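Local coordinates for protein abietadiene synthase, chloroplastic (Abies grandis, PDB 3S9V) that belongs to the terpene synthase family of plant enzymes and is built mainly of alpha-helices, with an N-terminal and a metal-binding family region, at residues Glu630-Ala635 with Met674-Arg679; Asn682-Tyr687 with Ser698-Tyr703; Lys623-Phe628 with Gly694-Ala699; Ser376-Thr381 with Ala726-Asn731. All blocks are in the same frame, centred on the assembly; numbering follows the deposited sequence.

How the contacts relate
Coming from the N terminus, the chain opens contact 4 at 376-381, in a loop of the N-terminal family region, and closes it only at 726-731, so the other three contacts all lie within that span. Next, 623-628 opens contact 3, and contact 1 opens at 630-635 and closes at 674-679, nested inside the contact 3 loop. Helix 669-693 then starts contact 2 at 682-687. Contacts 2 and 3 end on one shared turn, Ser698 and Ala699 serving both. Contacts 1, 2 and 3 touch one another, Tyr631 running through all three. Contact 4 touches contact 1 through Thr677 against Ala726 and Leu727, lies about 29 Å from contact 3 between centres, and ties the two family regions together.

Contact 1. Residues Glu630-Ala635 with Met674-Arg679; sequences EYIENA and MGLTGR
Ile632 and Leu676 make the apolar part of this crossing. Their side chains meet at about a right angle, Ile632 CG2 lying 3.6 Å from Leu676 CD1, and Ile632 CD1 packs against the same methyl. Leu676 gets there because its CG stands anti to the backbone N (chi1 178°), which carries CD1 across to the other helix. Ile632 CD1 also reaches the aliphatic start of Arg679, 4.0 Å from Arg679 CG, the two chains sliding past each other in opposite directions. Ala635 fills the next place along: its CB sits 3.7 Å from Arg679 CG and, within its own helix, over the rim of one face of the Tyr631 ring.

The polar part centres on the bent chain of Arg679. Tyr631 OH lies over one face of the guanidinium, 3.8 Å from Arg679 NE, with ring and guanidinium planes 66° apart. They do not bond to each other; a common partner, Asp683, brings them together, taking a salt bridge from Arg679 NE and a hydrogen bond with Tyr631 OH. At the guanidinium edge Arg679 NH2 points at Ala635 O, a weak bond and a doubtful one, since that oxygen sits too close to its surroundings in the model.

The axes of the two short segments pass 9.6 Å apart at 110°, nearer to perpendicular than to antiparallel. Ile632 faces Leu676 and Ala635 faces Arg679, so helix 628-638 lies across helix 669-693, a crossing within the all-helical metal-binding domain of the terpene synthase fold.

Contact 2. Residues Asn682-Tyr687 with Ser698-Tyr703; sequences NDTKTY and SAIQCY
Asp683 reaches the first turn of helix 699-706 and takes the backbone N-H of Ala699 on OD2. This bond is short, 2.8 Å from Ala699 N to Asp683 OD2, nearly straight at 168°, and uses the anti lone pair of the oxygen. Beside it Ala699 CB rests 3.7 Å from Asp683 CB. One residue on, Ile700 splits its branches: CG2, anti to the backbone N, lies 3.8 Å from Tyr687 CE2, while CD1 slips to within 3.7 Å of Thr684 CA. Ile700 CB covers one face of the Tyr687 ring as a CH-pi contact, 4.2 Å from the centroid, though this tyrosine is poorly ordered. Gln701 CG comes in at the ring edge.

Behind these, Ser698 OG sets the helix start as N-cap, accepting from Gln701 N at 3.3 Å. Leu716, Val719 and Tyr720 of helix 712-736 back Thr684.

Asn682, Thr686 and Glu690 fit the NSE/DTE sequence pattern, whose members bind metal ions in relatives. Asp683 fills its second place, not one of the three metal-binding positions, and has both oxygens engaged by protein, OD2 by the amide of Ala699 and the hydroxyl of Tyr631 and OD1 by Arg679, which is consistent with a part in joining helices.

Contact 3. Residues Lys623-Phe628 with Gly694-Ala699; sequences KYVPSF and GEVASA
Ala697 pushes its methyl into a shallow hollow formed by the backbone of Tyr624 and Val625 and the ring of Pro626. Both segments are interhelical connections of the terpene synthase helical fold, each leaving one helix and ending at the serine N-cap of the next, Ser627 and Ser698. They run almost alongside, with end-to-end directions 15° apart, and no hydrogen bond joins them; shape does the work.

The floor of the hollow is Tyr624 O, 3.8 Å from Ala697 CB, and its sides are Val625 CA and Pro626 CD, the latter 4.2 Å from the same methyl. In return Val625 lays its branched end on the peptide of Val696: Val625 CG2 comes 3.6 Å from Val696 O and 4.1 Å from Val696 CG1. The CA atoms of Val625 and Ala697 are just 5.0 Å apart here, so the bumps of each chain settle against the backbone of the other. Val625 also touches Cys702 of helix 699-706, and its carbonyl O accepts from Lys705 NZ.

Positive phi turns the chain out of each preceding helix, at Lys623 in a Schellman motif and at Gly694. Where the loops run into their next helices, Asp706 OD2 accepts from Phe628 N, joining the start of helix 628-638 to helix 699-706.

The last bump is Phe628, whose CG lies anti to the backbone N (chi1 -176°), swinging the ring across to Ala699. Phe628 CE1 rests 4.2 Å from Ala699 CB, while Ala699 O meets the ring at its edge, 3.6 Å from Phe628 CD1.

Contact 4. Residues Ser376-Thr381 with Ala726-Asn731; sequences SFPGET and ALEELN
Glu728 sends its CG anti to the backbone N (chi1 -159°) and stays extended beyond it, so its carboxylate reaches Ser376, whose OG is held between its own backbone N and carbonyl carbon (chi1 60°). Ser376 OG donates to the anti lone pair of Glu728 OE2 at 2.9 Å. Asn731, one turn on, gives a second grip: its ND2 donates to Ser376 O at 3.1 Å and 153°, in the carbonyl plane and on a lone pair. Its other end, OD1, accepts from Trp425 NE1 and His426 NE2. Between these bonds the Glu728 chain lies against the loop backbone, CG 3.4 Å from Phe377 C, and Pro378 CD rests 3.7 Å from Glu728 O.

Glu728 OE1 accepts from a water, 3.1 Å away, that in turn accepts from Gly379 N. That glycine sits in a type II turn from Phe377 to Glu380, with the positive phi its third place requires. Glu380 OE1 takes Phe377 N at 2.9 Å, steadying the turn, and also makes a salt bridge with Arg331, which makes a cation-pi contact with the Phe377 ring.

The loop joins helix 363-373 to helix 381-397 in the N-terminal region and docks on helix 712-736 of the metal-binding region, which also packs through Leu730 against Phe670 of helix 669-693 and Phe748 of helix 741-757.

Contact 1. Residues Glu630-Ala635 with Met674-Arg679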
loop_
_atom_site.group_PDB
_atom_site.type_symbol
_atom_site.label_atom_id
_atom_site.label_comp_id
_atom_site.label_asym_id
_atom_site.label_seq_id
_atom_site.Cartn_x
_atom_site.Cartn_y
_atom_site.Cartn_z
ATOM N N GLU A 630 -4.520 -33.308 17.218
ATOM C CA GLU A 630 -3.284 -33.783 17.811
ATOM C C GLU A 630 -2.110 -33.516 16.891
ATOM O O GLU A 630 -1.058 -33.083 17.348
ATOM C CB GLU A 630 -3.347 -35.274 18.131
ATOM C CG GLU A 630 -2.035 -35.818 18.694
ATOM C CD GLU A 630 -2.164 -37.215 19.287
ATOM O OE1 GLU A 630 -2.604 -38.134 18.568
ATOM O OE2 GLU A 630 -1.817 -37.395 20.472
ATOM N N TYR A 631 -2.292 -33.761 15.597
ATOM C CA TYR A 631 -1.220 -33.533 14.636
ATOM C C TYR A 631 -0.833 -32.062 14.593
ATOM O O TYR A 631 0.331 -31.705 14.820
ATOM C CB TYR A 631 -1.635 -33.984 13.233
ATOM C CG TYR A 631 -0.642 -33.577 12.162
ATOM C CD1 TYR A 631 -0.853 -32.444 11.385
ATOM C CD2 TYR A 631 0.532 -34.307 11.957
ATOM C CE1 TYR A 631 0.081 -32.042 10.424
ATOM C CE2 TYR A 631 1.473 -33.916 11.003
ATOM C CZ TYR A 631 1.237 -32.783 10.240
ATOM O OH TYR A 631 2.152 -32.395 9.290
ATOM N N ILE A 632 -1.811 -31.212 14.304
ATOM C CA ILE A 632 -1.566 -29.782 14.232
ATOM C C ILE A 632 -0.880 -29.205 15.465
ATOM O O ILE A 632 -0.010 -28.357 15.329
ATOM C CB ILE A 632 -2.870 -29.006 13.938
ATOM C CG1 ILE A 632 -2.980 -28.784 12.434
ATOM C CG2 ILE A 632 -2.868 -27.654 14.636
ATOM C CD1 ILE A 632 -1.782 -28.033 11.850
ATOM N N GLU A 633 -1.260 -29.648 16.662
ATOM C CA GLU A 633 -0.609 -29.132 17.864
ATOM C C GLU A 633 0.905 -29.379 17.858
ATOM O O GLU A 633 1.677 -28.484 18.194
ATOM C CB GLU A 633 -1.231 -29.732 19.125
ATOM C CG GLU A 633 -2.629 -29.195 19.423
ATOM C CD GLU A 633 -2.705 -27.666 19.395
ATOM O OE1 GLU A 633 -1.880 -27.007 20.066
ATOM O OE2 GLU A 633 -3.597 -27.125 18.703
ATOM N N ASN A 634 1.330 -30.583 17.476
ATOM C CA ASN A 634 2.759 -30.902 17.416
ATOM C C ASN A 634 3.416 -30.300 16.161
ATOM O O ASN A 634 4.529 -29.769 16.218
ATOM C CB ASN A 634 2.970 -32.415 17.398
ATOM C CG ASN A 634 4.437 -32.794 17.461
ATOM O OD1 ASN A 634 5.094 -32.609 18.482
ATOM N ND2 ASN A 634 4.960 -33.317 16.367
ATOM N N ALA A 635 2.710 -30.384 15.034
ATOM C CA ALA A 635 3.208 -29.879 13.759
ATOM C C ALA A 635 3.383 -28.355 13.735
ATOM O O ALA A 635 4.238 -27.832 13.016
ATOM C CB ALA A 635 2.277 -30.340 12.626
ATOM N N MET A 674 1.465 -18.086 14.363
ATOM C CA MET A 674 2.524 -17.992 13.370
ATOM C C MET A 674 2.892 -19.406 12.971
ATOM O O MET A 674 2.951 -19.739 11.787
ATOM C CB MET A 674 3.754 -17.281 13.961
ATOM C CG MET A 674 5.002 -17.348 13.084
ATOM S SD MET A 674 6.536 -16.965 13.988
ATOM C CE MET A 674 6.665 -18.454 14.945
ATOM N N GLY A 675 3.140 -20.236 13.978
ATOM C CA GLY A 675 3.489 -21.623 13.725
ATOM C C GLY A 675 2.375 -22.357 13.003
ATOM O O GLY A 675 2.630 -23.129 12.076
ATOM N N LEU A 676 1.134 -22.119 13.422
ATOM C CA LEU A 676 -0.007 -22.777 12.793
ATOM C C LEU A 676 -0.108 -22.424 11.316
ATOM O O LEU A 676 -0.176 -23.317 10.475
ATOM C CB LEU A 676 -1.319 -22.413 13.506
ATOM C CG LEU A 676 -2.616 -22.993 12.919
ATOM C CD1 LEU A 676 -2.527 -24.508 12.916
ATOM C CD2 LEU A 676 -3.838 -22.530 13.745
ATOM N N THR A 677 -0.111 -21.136 10.990
ATOM C CA THR A 677 -0.217 -20.744 9.586
ATOM C C THR A 677 0.947 -21.266 8.739
ATOM O O THR A 677 0.754 -21.649 7.580
ATOM C CB THR A 677 -0.305 -19.205 9.402
ATOM O OG1 THR A 677 0.892 -18.583 9.887
ATOM C CG2 THR A 677 -1.520 -18.650 10.137
ATOM N N GLY A 678 2.148 -21.280 9.310
ATOM C CA GLY A 678 3.300 -21.757 8.566
ATOM C C GLY A 678 3.136 -23.230 8.252
ATOM O O GLY A 678 3.349 -23.673 7.119
ATOM N N ARG A 679 2.743 -23.997 9.258
ATOM C CA ARG A 679 2.540 -25.424 9.081
ATOM C C ARG A 679 1.508 -25.746 8.004
ATOM O O ARG A 679 1.742 -26.593 7.146
ATOM C CB ARG A 679 2.056 -26.062 10.376
ATOM C CG ARG A 679 1.797 -27.558 10.242
ATOM C CD ARG A 679 3.094 -28.287 10.464
ATOM N NE ARG A 679 3.638 -28.893 9.266
ATOM C CZ ARG A 679 4.885 -29.345 9.165
ATOM N NH1 ARG A 679 5.294 -29.893 8.030
ATOM N NH2 ARG A 679 5.730 -29.236 10.186
#

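Contact 2. Residues Asn682-Tyr687 with Ser698-Tyr703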
loop_
_atom_site.group_PDB
_atom_site.type_symbol
_atom_site.label_atom_id
_atom_site.label_comp_id
_atom_site.label_asym_id
_atom_site.label_seq_id
_atom_site.Cartn_x
_atom_site.Cartn_y
_atom_site.Cartn_z
ATOM N N ASN A 682 2.507 -24.832 4.336
ATOM C CA ASN A 682 3.532 -25.798 3.964
ATOM C C ASN A 682 2.906 -27.149 3.602
ATOM O O ASN A 682 3.276 -27.766 2.600
ATOM C CB ASN A 682 4.516 -25.961 5.133
ATOM C CG ASN A 682 5.645 -26.942 4.836
ATOM O OD1 ASN A 682 5.415 -28.136 4.669
ATOM N ND2 ASN A 682 6.876 -26.435 4.777
ATOM N N ASP A 683 1.943 -27.586 4.412
ATOM C CA ASP A 683 1.269 -28.873 4.219
ATOM C C ASP A 683 0.319 -28.943 3.024
ATOM O O ASP A 683 0.304 -29.939 2.304
ATOM C CB ASP A 683 0.511 -29.264 5.498
ATOM C CG ASP A 683 1.386 -30.012 6.498
ATOM O OD1 ASP A 683 2.615 -29.779 6.538
ATOM O OD2 ASP A 683 0.839 -30.830 7.262
ATOM N N THR A 684 -0.482 -27.906 2.814
ATOM C CA THR A 684 -1.410 -27.909 1.690
ATOM C C THR A 684 -0.641 -28.011 0.375
ATOM O O THR A 684 -1.168 -28.480 -0.634
ATOM C CB THR A 684 -2.259 -26.628 1.658
ATOM O OG1 THR A 684 -1.393 -25.486 1.618
ATOM C CG2 THR A 684 -3.153 -26.550 2.884
ATOM N N LYS A 685 0.613 -27.576 0.401
ATOM C CA LYS A 685 1.468 -27.599 -0.774
ATOM C C LYS A 685 2.222 -28.923 -0.888
ATOM O O LYS A 685 1.855 -29.793 -1.675
ATOM C CB LYS A 685 2.469 -26.442 -0.691
ATOM C CG LYS A 685 3.211 -26.121 -1.984
ATOM C CD LYS A 685 2.343 -25.307 -2.939
ATOM C CE LYS A 685 3.159 -24.782 -4.117
ATOM N NZ LYS A 685 2.362 -23.878 -4.999
ATOM N N THR A 686 3.267 -29.068 -0.078
ATOM C CA THR A 686 4.119 -30.254 -0.076
ATOM C C THR A 686 3.434 -31.608 0.076
ATOM O O THR A 686 3.962 -32.620 -0.397
ATOM C CB THR A 686 5.205 -30.164 1.020
ATOM O OG1 THR A 686 4.581 -30.097 2.307
ATOM C CG2 THR A 686 6.082 -28.935 0.809
ATOM N N TYR A 687 2.279 -31.651 0.734
ATOM C CA TYR A 687 1.593 -32.930 0.914
ATOM C C TYR A 687 1.429 -33.607 -0.444
ATOM O O TYR A 687 1.277 -34.828 -0.534
ATOM C CB TYR A 687 0.225 -32.730 1.585
ATOM C CG TYR A 687 -0.974 -32.992 0.694
ATOM C CD1 TYR A 687 -1.335 -32.095 -0.313
ATOM C CD2 TYR A 687 -1.747 -34.140 0.862
ATOM C CE1 TYR A 687 -2.438 -32.338 -1.131
ATOM C CE2 TYR A 687 -2.849 -34.393 0.051
ATOM C CZ TYR A 687 -3.190 -33.489 -0.944
ATOM O OH TYR A 687 -4.279 -33.741 -1.747
ATOM N N SER A 698 -0.224 -35.779 7.759
ATOM C CA SER A 698 -0.149 -34.364 7.427
ATOM C C SER A 698 -1.479 -33.675 7.698
ATOM O O SER A 698 -2.479 -34.323 8.001
ATOM C CB SER A 698 0.236 -34.173 5.952
ATOM O OG SER A 698 -0.841 -34.476 5.075
ATOM N N ALA A 699 -1.496 -32.354 7.589
ATOM C CA ALA A 699 -2.722 -31.620 7.823
ATOM C C ALA A 699 -3.873 -32.259 7.043
ATOM O O ALA A 699 -4.840 -32.727 7.637
ATOM C CB ALA A 699 -2.547 -30.173 7.411
ATOM N N ILE A 700 -3.757 -32.295 5.719
ATOM C CA ILE A 700 -4.802 -32.862 4.869
ATOM C C ILE A 700 -5.090 -34.326 5.184
ATOM O O ILE A 700 -6.236 -34.690 5.445
ATOM C CB ILE A 700 -4.446 -32.747 3.361
ATOM C CG1 ILE A 700 -4.359 -31.278 2.942
ATOM C CG2 ILE A 700 -5.514 -33.430 2.521
ATOM C CD1 ILE A 700 -3.189 -30.526 3.542
ATOM N N GLN A 701 -4.051 -35.157 5.163
ATOM C CA GLN A 701 -4.195 -36.585 5.437
ATOM C C GLN A 701 -4.936 -36.859 6.741
ATOM O O GLN A 701 -5.820 -37.722 6.800
ATOM C CB GLN A 701 -2.820 -37.251 5.479
ATOM C CG GLN A 701 -2.078 -37.191 4.150
ATOM C CD GLN A 701 -0.692 -37.816 4.208
ATOM O OE1 GLN A 701 0.200 -37.317 4.895
ATOM N NE2 GLN A 701 -0.509 -38.917 3.483
ATOM N N CYS A 702 -4.577 -36.115 7.783
ATOM C CA CYS A 702 -5.195 -36.278 9.091
ATOM C C CYS A 702 -6.642 -35.811 9.119
ATOM O O CYS A 702 -7.491 -36.444 9.748
ATOM C CB CYS A 702 -4.391 -35.521 10.153
ATOM S SG CYS A 702 -2.757 -36.221 10.489
ATOM N N TYR A 703 -6.927 -34.706 8.440
ATOM C CA TYR A 703 -8.285 -34.191 8.430
ATOM C C TYR A 703 -9.179 -35.206 7.746
ATOM O O TYR A 703 -10.328 -35.425 8.146
ATOM C CB TYR A 703 -8.372 -32.857 7.686
ATOM C CG TYR A 703 -9.714 -32.190 7.881
ATOM C CD1 TYR A 703 -10.118 -31.769 9.146
ATOM C CD2 TYR A 703 -10.603 -32.028 6.821
ATOM C CE1 TYR A 703 -11.367 -31.213 9.355
ATOM C CE2 TYR A 703 -11.869 -31.465 7.022
ATOM C CZ TYR A 703 -12.238 -31.063 8.294
ATOM O OH TYR A 703 -13.478 -30.510 8.520
#

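Contact 3. Residues Lys623-Phe628 with Gly694-Ala699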
loop_
_atom_site.group_PDB
_atom_site.type_symbol
_atom_site.label_atom_id
_atom_site.label_comp_id
_atom_site.label_asym_id
_atom_site.label_seq_id
_atom_site.Cartn_x
_atom_site.Cartn_y
_atom_site.Cartn_z
ATOM N N LYS A 623 4.244 -45.571 11.666
ATOM C CA LYS A 623 3.281 -45.248 10.618
ATOM C C LYS A 623 1.923 -44.926 11.218
ATOM O O LYS A 623 0.900 -45.488 10.826
ATOM C CB LYS A 623 3.158 -46.411 9.628
ATOM C CG LYS A 623 4.401 -46.629 8.775
ATOM C CD LYS A 623 4.143 -47.664 7.699
ATOM C CE LYS A 623 5.351 -47.846 6.796
ATOM N NZ LYS A 623 5.065 -48.818 5.702
ATOM N N TYR A 624 1.928 -44.009 12.178
ATOM C CA TYR A 624 0.711 -43.595 12.855
ATOM C C TYR A 624 0.201 -42.295 12.255
ATOM O O TYR A 624 0.979 -41.405 11.909
ATOM C CB TYR A 624 0.990 -43.406 14.351
ATOM C CG TYR A 624 -0.213 -42.994 15.172
ATOM C CD1 TYR A 624 -1.329 -43.825 15.275
ATOM C CD2 TYR A 624 -0.231 -41.776 15.852
ATOM C CE1 TYR A 624 -2.438 -43.454 16.036
ATOM C CE2 TYR A 624 -1.334 -41.393 16.617
ATOM C CZ TYR A 624 -2.435 -42.237 16.706
ATOM O OH TYR A 624 -3.531 -41.867 17.459
ATOM N N VAL A 625 -1.113 -42.196 12.121
ATOM C CA VAL A 625 -1.724 -40.999 11.580
ATOM C C VAL A 625 -2.673 -40.478 12.643
ATOM O O VAL A 625 -3.813 -40.919 12.739
ATOM C CB VAL A 625 -2.508 -41.303 10.298
ATOM C CG1 VAL A 625 -3.187 -40.043 9.797
ATOM C CG2 VAL A 625 -1.569 -41.858 9.241
ATOM N N PRO A 626 -2.206 -39.527 13.465
ATOM C CA PRO A 626 -3.037 -38.961 14.528
ATOM C C PRO A 626 -4.188 -38.139 13.978
ATOM O O PRO A 626 -4.263 -37.898 12.776
ATOM C CB PRO A 626 -2.043 -38.116 15.320
ATOM C CG PRO A 626 -1.103 -37.642 14.256
ATOM C CD PRO A 626 -0.876 -38.889 13.439
ATOM N N SER A 627 -5.089 -37.721 14.861
ATOM C CA SER A 627 -6.216 -36.900 14.455
ATOM C C SER A 627 -5.658 -35.539 14.051
ATOM O O SER A 627 -4.483 -35.249 14.282
ATOM C CB SER A 627 -7.193 -36.717 15.617
ATOM O OG SER A 627 -6.632 -35.892 16.627
ATOM N N PHE A 628 -6.504 -34.702 13.463
ATOM C CA PHE A 628 -6.085 -33.375 13.039
ATOM C C PHE A 628 -5.558 -32.545 14.219
ATOM O O PHE A 628 -4.414 -32.090 14.201
ATOM C CB PHE A 628 -7.249 -32.635 12.372
ATOM C CG PHE A 628 -6.869 -31.290 11.817
ATOM C CD1 PHE A 628 -6.074 -31.192 10.678
ATOM C CD2 PHE A 628 -7.284 -30.120 12.444
ATOM C CE1 PHE A 628 -5.700 -29.947 10.171
ATOM C CE2 PHE A 628 -6.915 -28.872 11.947
ATOM C CZ PHE A 628 -6.122 -28.786 10.808
ATOM N N GLY A 694 6.313 -41.068 1.273
ATOM C CA GLY A 694 6.244 -41.895 2.466
ATOM C C GLY A 694 5.282 -41.391 3.527
ATOM O O GLY A 694 4.140 -41.851 3.608
ATOM N N GLU A 695 5.754 -40.449 4.342
ATOM C CA GLU A 695 4.965 -39.857 5.426
ATOM C C GLU A 695 3.482 -39.771 5.081
ATOM O O GLU A 695 3.095 -39.129 4.104
ATOM C CB GLU A 695 5.497 -38.458 5.752
ATOM C CG GLU A 695 6.986 -38.422 6.077
ATOM C CD GLU A 695 7.491 -37.021 6.361
ATOM O OE1 GLU A 695 7.028 -36.406 7.346
ATOM O OE2 GLU A 695 8.351 -36.535 5.596
ATOM N N VAL A 696 2.653 -40.419 5.892
ATOM C CA VAL A 696 1.217 -40.420 5.656
ATOM C C VAL A 696 0.486 -39.531 6.660
ATOM O O VAL A 696 -0.745 -39.497 6.690
ATOM C CB VAL A 696 0.651 -41.856 5.741
ATOM C CG1 VAL A 696 -0.785 -41.885 5.230
ATOM C CG2 VAL A 696 1.527 -42.808 4.937
ATOM N N ALA A 697 1.246 -38.803 7.472
ATOM C CA ALA A 697 0.654 -37.928 8.475
ATOM C C ALA A 697 0.855 -36.453 8.143
ATOM O O ALA A 697 1.970 -35.934 8.234
ATOM C CB ALA A 697 1.246 -38.240 9.842
ATOM N N SER A 698 -0.224 -35.779 7.759
ATOM C CA SER A 698 -0.149 -34.364 7.427
ATOM C C SER A 698 -1.479 -33.675 7.698
ATOM O O SER A 698 -2.479 -34.323 8.001
ATOM C CB SER A 698 0.236 -34.173 5.952
ATOM O OG SER A 698 -0.841 -34.476 5.075
ATOM N N ALA A 699 -1.496 -32.354 7.589
ATOM C CA ALA A 699 -2.722 -31.620 7.823
ATOM C C ALA A 699 -3.873 -32.259 7.043
ATOM O O ALA A 699 -4.840 -32.727 7.637
ATOM C CB ALA A 699 -2.547 -30.173 7.411
#

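Contact 4. Residues Ser376-Thr381 with Ala726-Asn731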
loop_
_atom_site.group_PDB
_atom_site.type_symbol
_atom_site.label_atom_id
_atom_site.label_comp_id
_atom_site.label_asym_id
_atom_site.label_seq_id
_atom_site.Cartn_x
_atom_site.Cartn_y
_atom_site.Cartn_z
ATOM N N SER A 376 -7.504 -7.235 7.520
ATOM C CA SER A 376 -8.731 -7.408 8.262
ATOM C C SER A 376 -8.587 -8.246 9.520
ATOM O O SER A 376 -7.632 -9.019 9.676
ATOM C CB SER A 376 -9.764 -8.072 7.364
ATOM O OG SER A 376 -9.273 -9.335 6.942
ATOM N N PHE A 377 -9.576 -8.090 10.397
ATOM C CA PHE A 377 -9.647 -8.810 11.653
ATOM C C PHE A 377 -10.790 -9.804 11.543
ATOM O O PHE A 377 -11.662 -9.668 10.685
ATOM C CB PHE A 377 -9.923 -7.845 12.809
ATOM C CG PHE A 377 -8.861 -6.809 12.998
ATOM C CD1 PHE A 377 -7.584 -7.001 12.482
ATOM C CD2 PHE A 377 -9.127 -5.650 13.719
ATOM C CE1 PHE A 377 -6.585 -6.051 12.680
ATOM C CE2 PHE A 377 -8.134 -4.697 13.924
ATOM C CZ PHE A 377 -6.859 -4.900 13.400
ATOM N N PRO A 378 -10.802 -10.821 12.412
ATOM C CA PRO A 378 -11.882 -11.804 12.346
ATOM C C PRO A 378 -13.241 -11.149 12.520
ATOM O O PRO A 378 -13.402 -10.245 13.342
ATOM C CB PRO A 378 -11.545 -12.768 13.483
ATOM C CG PRO A 378 -10.770 -11.909 14.451
ATOM C CD PRO A 378 -9.894 -11.100 13.538
ATOM N N GLY A 379 -14.207 -11.600 11.728
ATOM C CA GLY A 379 -15.552 -11.062 11.816
ATOM C C GLY A 379 -15.844 -9.792 11.036
ATOM O O GLY A 379 -16.947 -9.266 11.122
ATOM N N GLU A 380 -14.879 -9.276 10.287
ATOM C CA GLU A 380 -15.136 -8.066 9.519
ATOM C C GLU A 380 -15.621 -8.436 8.122
ATOM O O GLU A 380 -14.872 -8.365 7.142
ATOM C CB GLU A 380 -13.879 -7.200 9.455
ATOM C CG GLU A 380 -13.383 -6.803 10.840
ATOM C CD GLU A 380 -12.321 -5.716 10.821
ATOM O OE1 GLU A 380 -11.364 -5.823 10.029
ATOM O OE2 GLU A 380 -12.445 -4.760 11.613
ATOM N N THR A 381 -16.885 -8.843 8.053
ATOM C CA THR A 381 -17.522 -9.251 6.801
ATOM C C THR A 381 -17.353 -8.233 5.666
ATOM O O THR A 381 -17.131 -8.610 4.517
ATOM C CB THR A 381 -19.030 -9.505 7.020
ATOM O OG1 THR A 381 -19.199 -10.579 7.951
ATOM C CG2 THR A 381 -19.714 -9.864 5.717
ATOM N N ALA A 726 -6.882 -18.088 10.633
ATOM C CA ALA A 726 -5.707 -17.953 11.487
ATOM C C ALA A 726 -4.887 -16.732 11.086
ATOM O O ALA A 726 -4.341 -16.033 11.944
ATOM C CB ALA A 726 -4.847 -19.206 11.393
ATOM N N LEU A 727 -4.794 -16.481 9.782
ATOM C CA LEU A 727 -4.037 -15.331 9.288
ATOM C C LEU A 727 -4.768 -14.052 9.670
ATOM O O LEU A 727 -4.154 -13.013 9.944
ATOM C CB LEU A 727 -3.875 -15.399 7.763
ATOM C CG LEU A 727 -2.770 -16.297 7.204
ATOM C CD1 LEU A 727 -2.938 -16.458 5.697
ATOM C CD2 LEU A 727 -1.412 -15.693 7.543
ATOM N N GLU A 728 -6.090 -14.140 9.686
ATOM C CA GLU A 728 -6.923 -13.000 10.035
ATOM C C GLU A 728 -6.727 -12.703 11.521
ATOM O O GLU A 728 -6.603 -11.546 11.920
ATOM C CB GLU A 728 -8.379 -13.332 9.723
ATOM C CG GLU A 728 -9.282 -12.135 9.545
ATOM C CD GLU A 728 -10.480 -12.451 8.665
ATOM O OE1 GLU A 728 -11.180 -13.451 8.940
ATOM O OE2 GLU A 728 -10.723 -11.696 7.699
ATOM N N GLU A 729 -6.681 -13.752 12.336
ATOM C CA GLU A 729 -6.472 -13.580 13.764
ATOM C C GLU A 729 -5.051 -13.061 13.994
ATOM O O GLU A 729 -4.808 -12.250 14.896
ATOM C CB GLU A 729 -6.683 -14.907 14.519
ATOM C CG GLU A 729 -6.491 -14.745 16.032
ATOM C CD GLU A 729 -6.942 -15.942 16.870
ATOM O OE1 GLU A 729 -6.652 -15.937 18.090
ATOM O OE2 GLU A 729 -7.584 -16.871 16.327
ATOM N N LEU A 730 -4.116 -13.521 13.166
ATOM C CA LEU A 730 -2.719 -13.090 13.272
ATOM C C LEU A 730 -2.598 -11.591 12.974
ATOM O O LEU A 730 -1.758 -10.905 13.562
ATOM C CB LEU A 730 -1.840 -13.897 12.308
ATOM C CG LEU A 730 -0.336 -13.665 12.421
ATOM C CD1 LEU A 730 0.124 -14.010 13.837
ATOM C CD2 LEU A 730 0.394 -14.518 11.403
ATOM N N ASN A 731 -3.430 -11.076 12.067
ATOM C CA ASN A 731 -3.390 -9.647 11.770
ATOM C C ASN A 731 -3.733 -8.869 13.032
ATOM O O ASN A 731 -3.030 -7.932 13.410
ATOM C CB ASN A 731 -4.419 -9.245 10.705
ATOM C CG ASN A 731 -3.980 -9.570 9.302
ATOM O OD1 ASN A 731 -2.787 -9.537 8.982
ATOM N ND2 ASN A 731 -4.950 -9.857 8.438
HETATM O O HOH W 1 -14.156 -13.473 9.933
#